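Long-range contact in soluble inorganic pyrophosphatase (PDB 5WRT), which probably hydrolyses inorganic diphosphate to phosphate with the help of magnesium ions, as a family I soluble pyrophosphatase: residues V50-K55 with Y93-Q98. Sequence-based numbering, arbitrary orientation.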
loop_
_atom_site.group_PDB
_atom_site.type_symbol
_atom_site.label_atom_id
_atom_site.label_comp_id
_atom_site.label_asym_id
_atom_site.label_seq_id
_atom_site.Cartn_x
_atom_site.Cartn_y
_atom_site.Cartn_z
ATOM N N VAL A 50 -21.776 5.237 -3.334
ATOM C CA VAL A 50 -21.517 5.370 -4.762
ATOM C C VAL A 50 -20.088 4.899 -4.997
ATOM O O VAL A 50 -19.132 5.530 -4.538
ATOM C CB VAL A 50 -21.722 6.810 -5.248
ATOM C CG1 VAL A 50 -21.294 6.947 -6.704
ATOM C CG2 VAL A 50 -23.176 7.227 -5.073
ATOM N N VAL A 51 -19.941 3.783 -5.703
ATOM C CA VAL A 51 -18.625 3.210 -5.958
ATOM C C VAL A 51 -17.962 4.008 -7.071
ATOM O O VAL A 51 -18.477 4.075 -8.192
ATOM C CB VAL A 51 -18.732 1.724 -6.328
ATOM C CG1 VAL A 51 -17.352 1.144 -6.603
ATOM C CG2 VAL A 51 -19.437 0.953 -5.223
ATOM N N GLU A 52 -16.815 4.613 -6.763
ATOM C CA GLU A 52 -16.026 5.335 -7.752
ATOM C C GLU A 52 -14.835 4.522 -8.244
ATOM O O GLU A 52 -14.604 4.429 -9.454
ATOM C CB GLU A 52 -15.541 6.672 -7.174
ATOM C CG GLU A 52 -16.652 7.663 -6.859
ATOM C CD GLU A 52 -16.153 8.888 -6.109
ATOM O OE1 GLU A 52 -15.177 8.765 -5.338
ATOM O OE2 GLU A 52 -16.737 9.978 -6.291
ATOM N N ILE A 53 -14.078 3.926 -7.331
ATOM C CA ILE A 53 -12.884 3.167 -7.692
ATOM C C ILE A 53 -13.085 1.709 -7.296
ATOM O O ILE A 53 -13.151 1.395 -6.099
ATOM C CB ILE A 53 -11.628 3.763 -7.036
ATOM C CG1 ILE A 53 -11.354 5.158 -7.603
ATOM C CG2 ILE A 53 -10.432 2.848 -7.243
ATOM C CD1 ILE A 53 -10.268 5.910 -6.877
ATOM N N PRO A 54 -13.185 0.797 -8.258
ATOM C CA PRO A 54 -13.408 -0.612 -7.920
ATOM C C PRO A 54 -12.203 -1.231 -7.238
ATOM O O PRO A 54 -11.063 -0.790 -7.406
ATOM C CB PRO A 54 -13.658 -1.271 -9.282
ATOM C CG PRO A 54 -14.040 -0.158 -10.183
ATOM C CD PRO A 54 -13.262 1.029 -9.708
ATOM N N LYS A 55 -12.483 -2.265 -6.448
ATOM C CA LYS A 55 -11.444 -3.083 -5.840
ATOM C C LYS A 55 -10.437 -3.541 -6.890
ATOM O O LYS A 55 -10.814 -3.997 -7.973
ATOM C CB LYS A 55 -12.092 -4.286 -5.151
ATOM C CG LYS A 55 -11.138 -5.347 -4.627
ATOM C CD LYS A 55 -11.923 -6.560 -4.130
ATOM C CE LYS A 55 -11.153 -7.348 -3.081
ATOM N NZ LYS A 55 -11.192 -6.688 -1.742
ATOM N N TYR A 93 -14.011 1.545 -3.363
ATOM C CA TYR A 93 -13.837 2.863 -2.778
ATOM C C TYR A 93 -14.761 3.851 -3.469
ATOM O O TYR A 93 -14.950 3.790 -4.686
ATOM C CB TYR A 93 -12.377 3.311 -2.902
ATOM C CG TYR A 93 -12.060 4.662 -2.304
ATOM C CD1 TYR A 93 -11.937 4.822 -0.931
ATOM C CD2 TYR A 93 -11.848 5.771 -3.116
ATOM C CE1 TYR A 93 -11.636 6.054 -0.379
ATOM C CE2 TYR A 93 -11.544 7.005 -2.573
ATOM C CZ TYR A 93 -11.439 7.140 -1.203
ATOM O OH TYR A 93 -11.138 8.367 -0.657
ATOM N N GLY A 94 -15.328 4.765 -2.687
ATOM C CA GLY A 94 -16.249 5.739 -3.231
ATOM C C GLY A 94 -16.654 6.801 -2.233
ATOM O O GLY A 94 -15.830 7.255 -1.433
ATOM N N ALA A 95 -17.925 7.197 -2.255
ATOM C CA ALA A 95 -18.374 8.308 -1.433
ATOM C C ALA A 95 -19.842 8.128 -1.081
ATOM O O ALA A 95 -20.581 7.399 -1.748
ATOM C CB ALA A 95 -18.159 9.652 -2.140
ATOM N N PHE A 96 -20.250 8.803 -0.015
ATOM C CA PHE A 96 -21.641 8.831 0.418
ATOM C C PHE A 96 -22.383 9.939 -0.319
ATOM O O PHE A 96 -21.900 11.077 -0.356
ATOM C CB PHE A 96 -21.737 9.070 1.919
ATOM C CG PHE A 96 -21.210 7.939 2.756
ATOM C CD1 PHE A 96 -21.879 6.729 2.812
ATOM C CD2 PHE A 96 -20.046 8.091 3.494
ATOM C CE1 PHE A 96 -21.396 5.688 3.587
ATOM C CE2 PHE A 96 -19.557 7.056 4.270
ATOM C CZ PHE A 96 -20.235 5.852 4.317
ATOM N N PRO A 97 -23.537 9.652 -0.921
ATOM C CA PRO A 97 -24.332 10.724 -1.529
ATOM C C PRO A 97 -24.822 11.707 -0.478
ATOM O O PRO A 97 -24.966 11.369 0.699
ATOM C CB PRO A 97 -25.504 9.981 -2.185
ATOM C CG PRO A 97 -25.106 8.542 -2.216
ATOM C CD PRO A 97 -24.178 8.336 -1.065
ATOM N N GLN A 98 -25.069 12.939 -0.923
ATOM C CA GLN A 98 -25.665 13.977 -0.082
ATOM C C GLN A 98 -24.841 14.210 1.181
ATOM O O GLN A 98 -25.378 14.423 2.269
ATOM C CB GLN A 98 -27.118 13.637 0.260
ATOM C CG GLN A 98 -27.982 13.430 -0.975
ATOM C CD GLN A 98 -29.398 13.000 -0.649
ATOM O OE1 GLN A 98 -29.688 12.562 0.464
ATOM N NE2 GLN A 98 -30.288 13.120 -1.626
HETATM O O HOH W 1 -14.219 9.016 -2.817
#
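Tyr93 O receives two backbone donors from the opposing strand, Ile53 N at 2.8 Å and Glu52 N at 2.9 Å. The former N-H points almost straight at the oxygen (168°), whereas that of Glu52 is bent to 141° yet lies in the carbonyl plane, on a lone pair. Tyr93 N returns a bond to Ile53 O, and a reciprocal pair of bonds joins Val50 to Ala95. Between these pairs Val51 and Gly94 form an antiparallel non-hydrogen-bonded pair, whose CA atoms, 4.4 Å apart, are the closest of the three pairings. Gly94 brings no side chain here, and its CA makes a CA-H...O contact of 3.2 Å with Val50 O.

Side chains fit less closely. Ile53 CD1 reaches Tyr93 CD2 at 4.1 Å, the two groups running side by side, and Val50 CG2 meets Pro97 CG at 3.7 Å. With CG beside its backbone N (chi1 -65°) and the chain extended beyond, Glu52 brings OE1 alongside Gly94, 3.8 Å from its CA. A single water bridges OE1 to Gly94 O, while OE2 accepts from Met63 N. The Glu52 side chain is about 4 Å from a bound magnesium ion; it binds magnesium in a structure of this protein but is not a ligand in this chain. Tyr93 OH is hydrogen-bonded to Lys156 NZ, and the Tyr93 side chain touches Asp122, a magnesium ligand. Beyond Ile53 the chain departs into a partly exposed turn.

Glu52 and Ile53 facing Tyr93, with the register shifted by one residue after Val51, define a classic beta bulge beside the metal site of the closed five-stranded, OB-type barrel of family I pyrophosphatases.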